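PDB 3K9T: putative peptidase from Clostridium acetobutylicum, which binds one zinc ion per subunit, probably takes part in making modified polysaccharides, and is not expected to act as a peptidase despite low similarity to aminopeptidases. Local coordinates for residues 94-103 with 129-140. Sequence-based numbering, arbitrary orientation.
Sequences LHVMSYSVPV and LTSYYKENWGFS
M97 is the main bump of this contact: its selenomethionine side chain drops into the hollow lined by L129, S131, N136 and G138 of the 129-140 loop. With CG anti to the backbone N (chi1 179°), the chain runs out between L129 and G138, then bends so that M97 SE lies 3.7 Å from S131 CB and 3.6 Å from N136 ND2. The methyl turns back over G138, and M97 CE lies 4.0 Å from G138 CA. Backbone bonds hold M97 and S98 to both sides of the hollow: M97 N donates to G138 O, while the next amide, S98 N, reaches L129 O. The type II turn from M97 to S100 is reinforced by S100 OG, which donates to M97 O and accepts from G138 N at 3.1 Å. At its outer corner the Y99 ring receives the edge of Y132 in an offset edge-to-face pair, planes at 80°; W71 stacks on Y99 as well. Beyond the turn, V103 CG1 sits over a face of the W137 indole, 3.5 Å from the centroid of its five-membered ring, and Y115 also stacks with W137. At the far end H95 ND1 makes a nearly straight bond to S140 O (2.7 Å), in the imidazole plane. Single bridges, V96 with F139 and S98 with T130, tie these largely irregular segments of the insert together, and their T130-Y132 edge approaches the zinc site of H190, D196 and H325.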
ATOM      1  N   LEU A  94      24.399  40.527  10.487  1.00 27.98           N
ATOM      2  CA  LEU A  94      24.141  39.957   9.169  1.00 26.92           C
ATOM      3  C   LEU A  94      24.770  40.831   8.052  1.00 25.88           C
ATOM      4  O   LEU A  94      24.966  40.348   6.930  1.00 23.00           O
ATOM      5  CB  LEU A  94      22.644  39.720   8.946  1.00 27.28           C
ATOM      6  CG  LEU A  94      21.871  38.720   9.833  1.00 30.55           C
ATOM      7  CD1 LEU A  94      20.445  38.513   9.254  1.00 24.42           C
ATOM      8  CD2 LEU A  94      22.580  37.359   9.989  1.00 25.01           C
ATOM      9  N   HIS A  95      25.113  42.089   8.382  1.00 25.43           N
ATOM     10  CA  HIS A  95      25.832  42.994   7.472  1.00 24.20           C
ATOM     11  C   HIS A  95      27.220  42.494   7.013  1.00 26.67           C
ATOM     12  O   HIS A  95      27.731  43.013   6.030  1.00 26.53           O
ATOM     13  CB  HIS A  95      26.020  44.398   8.067  1.00 23.35           C
ATOM     14  CG  HIS A  95      24.774  45.218   8.115  1.00 21.51           C
ATOM     15  ND1 HIS A  95      24.006  45.468   7.002  1.00 24.43           N
ATOM     16  CD2 HIS A  95      24.170  45.869   9.139  1.00 30.03           C
ATOM     17  CE1 HIS A  95      22.963  46.208   7.343  1.00 27.06           C
ATOM     18  NE2 HIS A  95      23.047  46.484   8.631  1.00 21.70           N
ATOM     19  N   VAL A  96      27.838  41.540   7.714  1.00 27.24           N
ATOM     20  CA  VAL A  96      29.142  41.008   7.313  1.00 28.54           C
ATOM     21  C   VAL A  96      29.010  39.541   6.937  1.00 29.19           C
ATOM     22  O   VAL A  96      28.353  38.771   7.637  1.00 28.20           O
ATOM     23  CB  VAL A  96      30.227  41.130   8.426  1.00 30.05           C
ATOM     24  CG1 VAL A  96      31.529  40.444   7.991  1.00 29.33           C
ATOM     25  CG2 VAL A  96      30.511  42.571   8.724  1.00 29.47           C
HETATM   26  N   MSE A  97      29.641  39.179   5.821  1.00 28.74           N
HETATM   27  CA  MSE A  97      29.695  37.805   5.347  1.00 28.85           C
HETATM   28  C   MSE A  97      30.572  37.002   6.325  1.00 28.66           C
HETATM   29  O   MSE A  97      31.715  37.370   6.605  1.00 27.06           O
HETATM   30  CB  MSE A  97      30.248  37.781   3.928  1.00 27.70           C
HETATM   31  CG  MSE A  97      30.390  36.387   3.299  1.00 34.38           C
HETATM   32 SE   MSE A  97      31.453  36.496   1.670  0.75 18.66          SE
HETATM   33  CE  MSE A  97      30.083  37.311   0.536  1.00 35.19           C
ATOM     34  N   SER A  98      30.016  35.919   6.865  1.00 27.65           N
ATOM     35  CA  SER A  98      30.692  35.162   7.905  1.00 26.06           C
ATOM     36  C   SER A  98      31.988  34.616   7.333  1.00 25.62           C
ATOM     37  O   SER A  98      32.004  34.118   6.220  1.00 23.34           O
ATOM     38  CB  SER A  98      29.808  34.029   8.428  1.00 26.88           C
ATOM     39  OG  SER A  98      30.278  33.521   9.665  1.00 25.38           O
ATOM     40  N   TYR A  99      33.047  34.707   8.129  1.00 24.83           N
ATOM     41  CA  TYR A  99      34.404  34.317   7.764  1.00 25.28           C
ATOM     42  C   TYR A  99      35.090  35.354   6.869  1.00 26.12           C
ATOM     43  O   TYR A  99      36.107  35.040   6.248  1.00 27.74           O
ATOM     44  CB  TYR A  99      34.495  32.872   7.202  1.00 24.42           C
ATOM     45  CG  TYR A  99      34.875  31.831   8.250  1.00 25.55           C
ATOM     46  CD1 TYR A  99      34.084  31.637   9.387  1.00 23.16           C
ATOM     47  CD2 TYR A  99      36.020  31.055   8.121  1.00 21.64           C
ATOM     48  CE1 TYR A  99      34.411  30.689  10.354  1.00 24.94           C
ATOM     49  CE2 TYR A  99      36.373  30.101   9.122  1.00 27.86           C
ATOM     50  CZ  TYR A  99      35.566  29.933  10.234  1.00 27.00           C
ATOM     51  OH  TYR A  99      35.866  28.994  11.211  1.00 23.20           O
ATOM     52  N   SER A 100      34.583  36.590   6.843  1.00 24.93           N
ATOM     53  CA  SER A 100      35.211  37.642   6.036  1.00 25.96           C
ATOM     54  C   SER A 100      36.661  37.895   6.466  1.00 26.26           C
ATOM     55  O   SER A 100      36.944  38.149   7.641  1.00 24.78           O
ATOM     56  CB  SER A 100      34.437  38.981   6.084  1.00 27.01           C
ATOM     57  OG  SER A 100      33.320  39.001   5.195  1.00 25.04           O
ATOM     58  N   VAL A 101      37.566  37.822   5.499  1.00 26.50           N
ATOM     59  CA  VAL A 101      38.978  38.180   5.712  1.00 26.03           C
ATOM     60  C   VAL A 101      39.054  39.655   6.157  1.00 26.11           C
ATOM     61  O   VAL A 101      38.183  40.431   5.828  1.00 29.15           O
ATOM     62  CB  VAL A 101      39.794  37.902   4.430  1.00 26.27           C
ATOM     63  CG1 VAL A 101      39.793  36.391   4.135  1.00 24.45           C
ATOM     64  CG2 VAL A 101      39.215  38.673   3.244  1.00 18.28           C
ATOM     65  N   PRO A 102      40.050  40.035   6.970  1.00 26.09           N
ATOM     66  CA  PRO A 102      40.098  41.443   7.373  1.00 27.25           C
ATOM     67  C   PRO A 102      40.411  42.379   6.194  1.00 29.81           C
ATOM     68  O   PRO A 102      41.184  42.004   5.318  1.00 29.76           O
ATOM     69  CB  PRO A 102      41.241  41.486   8.389  1.00 25.91           C
ATOM     70  CG  PRO A 102      42.030  40.261   8.140  1.00 24.50           C
ATOM     71  CD  PRO A 102      41.103  39.238   7.613  1.00 25.74           C
ATOM     72  N   VAL A 103      39.792  43.564   6.162  1.00 31.40           N
ATOM     73  CA  VAL A 103      40.016  44.508   5.088  1.00 32.32           C
ATOM     74  C   VAL A 103      39.973  45.913   5.654  1.00 33.77           C
ATOM     75  O   VAL A 103      39.193  46.197   6.565  1.00 32.03           O
ATOM     76  CB  VAL A 103      39.002  44.364   3.892  1.00 34.93           C
ATOM     77  CG1 VAL A 103      38.321  42.957   3.870  1.00 29.44           C
ATOM     78  CG2 VAL A 103      37.948  45.501   3.872  1.00 36.87           C
ATOM     79  N   LEU A 129      25.079  35.807   4.435  1.00 26.43           N
ATOM     80  CA  LEU A 129      26.040  35.094   3.589  1.00 29.24           C
ATOM     81  C   LEU A 129      27.234  34.626   4.428  1.00 28.07           C
ATOM     82  O   LEU A 129      27.561  35.214   5.464  1.00 27.53           O
ATOM     83  CB  LEU A 129      26.509  35.974   2.411  1.00 29.36           C
ATOM     84  CG  LEU A 129      25.431  36.392   1.401  1.00 29.42           C
ATOM     85  CD1 LEU A 129      25.859  37.572   0.561  1.00 26.09           C
ATOM     86  CD2 LEU A 129      25.101  35.218   0.540  1.00 26.39           C
ATOM     87  N   THR A 130      27.851  33.550   3.967  1.00 27.66           N
ATOM     88  CA  THR A 130      29.021  32.964   4.606  1.00 29.56           C
ATOM     89  C   THR A 130      30.078  32.632   3.544  1.00 31.73           C
ATOM     90  O   THR A 130      29.770  32.511   2.361  1.00 33.73           O
ATOM     91  CB  THR A 130      28.694  31.636   5.346  1.00 29.14           C
ATOM     92  OG1 THR A 130      28.444  30.609   4.386  1.00 24.93           O
ATOM     93  CG2 THR A 130      27.506  31.782   6.294  1.00 21.49           C
ATOM     94  N   SER A 131      31.322  32.473   3.971  1.00 30.45           N
ATOM     95  CA  SER A 131      32.382  32.052   3.067  1.00 30.09           C
ATOM     96  C   SER A 131      33.393  31.285   3.871  1.00 28.48           C
ATOM     97  O   SER A 131      34.502  31.725   4.068  1.00 23.85           O
ATOM     98  CB  SER A 131      33.046  33.248   2.383  1.00 30.48           C
ATOM     99  OG  SER A 131      34.012  32.783   1.447  1.00 34.63           O
ATOM    100  N   TYR A 132      32.988  30.126   4.352  1.00 32.29           N
ATOM    101  CA  TYR A 132      33.810  29.391   5.300  1.00 34.40           C
ATOM    102  C   TYR A 132      35.075  28.829   4.701  1.00 37.20           C
ATOM    103  O   TYR A 132      36.137  28.852   5.336  1.00 39.25           O
ATOM    104  CB  TYR A 132      33.026  28.234   5.911  1.00 33.35           C
ATOM    105  CG  TYR A 132      31.790  28.639   6.677  1.00 35.39           C
ATOM    106  CD1 TYR A 132      31.779  29.778   7.474  1.00 32.51           C
ATOM    107  CD2 TYR A 132      30.643  27.856   6.633  1.00 32.07           C
ATOM    108  CE1 TYR A 132      30.640  30.144   8.187  1.00 34.45           C
ATOM    109  CE2 TYR A 132      29.495  28.217   7.336  1.00 32.44           C
ATOM    110  CZ  TYR A 132      29.504  29.352   8.116  1.00 34.04           C
ATOM    111  OH  TYR A 132      28.387  29.694   8.829  1.00 34.01           O
ATOM    112  N   TYR A 133      34.983  28.360   3.472  1.00 40.35           N
ATOM    113  CA  TYR A 133      36.045  27.529   2.940  1.00 43.64           C
ATOM    114  C   TYR A 133      36.857  28.105   1.755  1.00 43.64           C
ATOM    115  O   TYR A 133      37.873  27.534   1.396  1.00 44.53           O
ATOM    116  CB  TYR A 133      35.457  26.129   2.674  1.00 45.76           C
ATOM    117  CG  TYR A 133      34.863  25.469   3.943  1.00 48.06           C
ATOM    118  CD1 TYR A 133      35.688  25.054   5.012  1.00 44.18           C
ATOM    119  CD2 TYR A 133      33.483  25.254   4.066  1.00 54.13           C
ATOM    120  CE1 TYR A 133      35.148  24.467   6.170  1.00 38.74           C
ATOM    121  CE2 TYR A 133      32.939  24.659   5.223  1.00 50.92           C
ATOM    122  CZ  TYR A 133      33.781  24.269   6.258  1.00 46.46           C
ATOM    123  OH  TYR A 133      33.228  23.702   7.370  1.00 40.83           O
ATOM    124  N   LYS A 134      36.417  29.211   1.156  1.00 42.00           N
ATOM    125  CA  LYS A 134      37.245  29.967   0.216  1.00 39.01           C
ATOM    126  C   LYS A 134      37.434  31.341   0.899  1.00 37.36           C
ATOM    127  O   LYS A 134      36.505  31.874   1.499  1.00 34.02           O
ATOM    128  CB  LYS A 134      36.586  30.068  -1.167  1.00 37.01           C
ATOM    129  N   GLU A 135      38.645  31.887   0.878  1.00 36.79           N
ATOM    130  CA  GLU A 135      38.873  33.212   1.466  1.00 36.72           C
ATOM    131  C   GLU A 135      38.128  34.276   0.670  1.00 34.97           C
ATOM    132  O   GLU A 135      38.128  34.258  -0.552  1.00 35.41           O
ATOM    133  CB  GLU A 135      40.350  33.545   1.539  1.00 36.75           C
ATOM    134  CG  GLU A 135      41.026  32.881   2.713  1.00 44.52           C
ATOM    135  CD  GLU A 135      42.543  33.062   2.720  1.00 47.35           C
ATOM    136  OE1 GLU A 135      43.054  33.938   1.992  1.00 45.46           O
ATOM    137  OE2 GLU A 135      43.219  32.327   3.474  1.00 52.28           O
ATOM    138  N   ASN A 136      37.503  35.208   1.376  1.00 32.94           N
ATOM    139  CA  ASN A 136      36.624  36.179   0.747  1.00 30.60           C
ATOM    140  C   ASN A 136      36.151  37.222   1.773  1.00 28.45           C
ATOM    141  O   ASN A 136      36.502  37.127   2.964  1.00 27.13           O
ATOM    142  CB  ASN A 136      35.424  35.426   0.171  1.00 30.68           C
ATOM    143  CG  ASN A 136      34.656  36.226  -0.876  1.00 38.25           C
ATOM    144  OD1 ASN A 136      35.120  37.273  -1.358  1.00 30.40           O
ATOM    145  ND2 ASN A 136      33.454  35.739  -1.222  1.00 43.28           N
ATOM    146  N   TRP A 137      35.407  38.232   1.313  1.00 25.31           N
ATOM    147  CA  TRP A 137      34.794  39.207   2.207  1.00 26.69           C
ATOM    148  C   TRP A 137      33.566  39.883   1.586  1.00 28.48           C
ATOM    149  O   TRP A 137      33.505  40.124   0.390  1.00 28.59           O
ATOM    150  CB  TRP A 137      35.806  40.259   2.717  1.00 28.20           C
ATOM    151  CG  TRP A 137      36.328  41.228   1.705  1.00 29.77           C
ATOM    152  CD1 TRP A 137      37.414  41.058   0.919  1.00 29.39           C
ATOM    153  CD2 TRP A 137      35.802  42.527   1.389  1.00 27.72           C
ATOM    154  NE1 TRP A 137      37.592  42.152   0.115  1.00 33.77           N
ATOM    155  CE2 TRP A 137      36.622  43.075   0.390  1.00 32.31           C
ATOM    156  CE3 TRP A 137      34.716  43.273   1.846  1.00 37.65           C
ATOM    157  CZ2 TRP A 137      36.398  44.342  -0.166  1.00 32.06           C
ATOM    158  CZ3 TRP A 137      34.494  44.552   1.293  1.00 42.16           C
ATOM    159  CH2 TRP A 137      35.334  45.064   0.298  1.00 35.20           C
ATOM    160  N   GLY A 138      32.577  40.195   2.404  1.00 29.37           N
ATOM    161  CA  GLY A 138      31.389  40.839   1.882  1.00 30.31           C
ATOM    162  C   GLY A 138      30.586  41.618   2.897  1.00 29.22           C
ATOM    163  O   GLY A 138      30.715  41.412   4.102  1.00 29.93           O
ATOM    164  N   PHE A 139      29.781  42.544   2.395  1.00 27.04           N
ATOM    165  CA  PHE A 139      28.825  43.254   3.207  1.00 25.72           C
ATOM    166  C   PHE A 139      27.433  43.005   2.628  1.00 27.27           C
ATOM    167  O   PHE A 139      27.246  43.026   1.383  1.00 26.27           O
ATOM    168  CB  PHE A 139      29.082  44.760   3.211  1.00 25.07           C
ATOM    169  CG  PHE A 139      30.215  45.193   4.082  1.00 25.56           C
ATOM    170  CD1 PHE A 139      30.003  45.494   5.425  1.00 29.41           C
ATOM    171  CD2 PHE A 139      31.505  45.270   3.577  1.00 28.19           C
ATOM    172  CE1 PHE A 139      31.050  45.890   6.245  1.00 26.78           C
ATOM    173  CE2 PHE A 139      32.563  45.670   4.387  1.00 25.87           C
ATOM    174  CZ  PHE A 139      32.337  45.980   5.721  1.00 31.49           C
ATOM    175  N   SER A 140      26.462  42.789   3.524  1.00 24.41           N
ATOM    176  CA  SER A 140      25.070  42.706   3.141  1.00 23.99           C
ATOM    177  C   SER A 140      24.330  43.979   3.551  1.00 24.69           C
ATOM    178  O   SER A 140      24.647  44.582   4.565  1.00 23.70           O
ATOM    179  CB  SER A 140      24.444  41.512   3.823  1.00 25.68           C
ATOM    180  OG  SER A 140      24.816  40.323   3.181  1.00 25.85           O
TER
HETATM  181  O   HOH W   1      25.914  37.944   6.058  1.00 33.11           O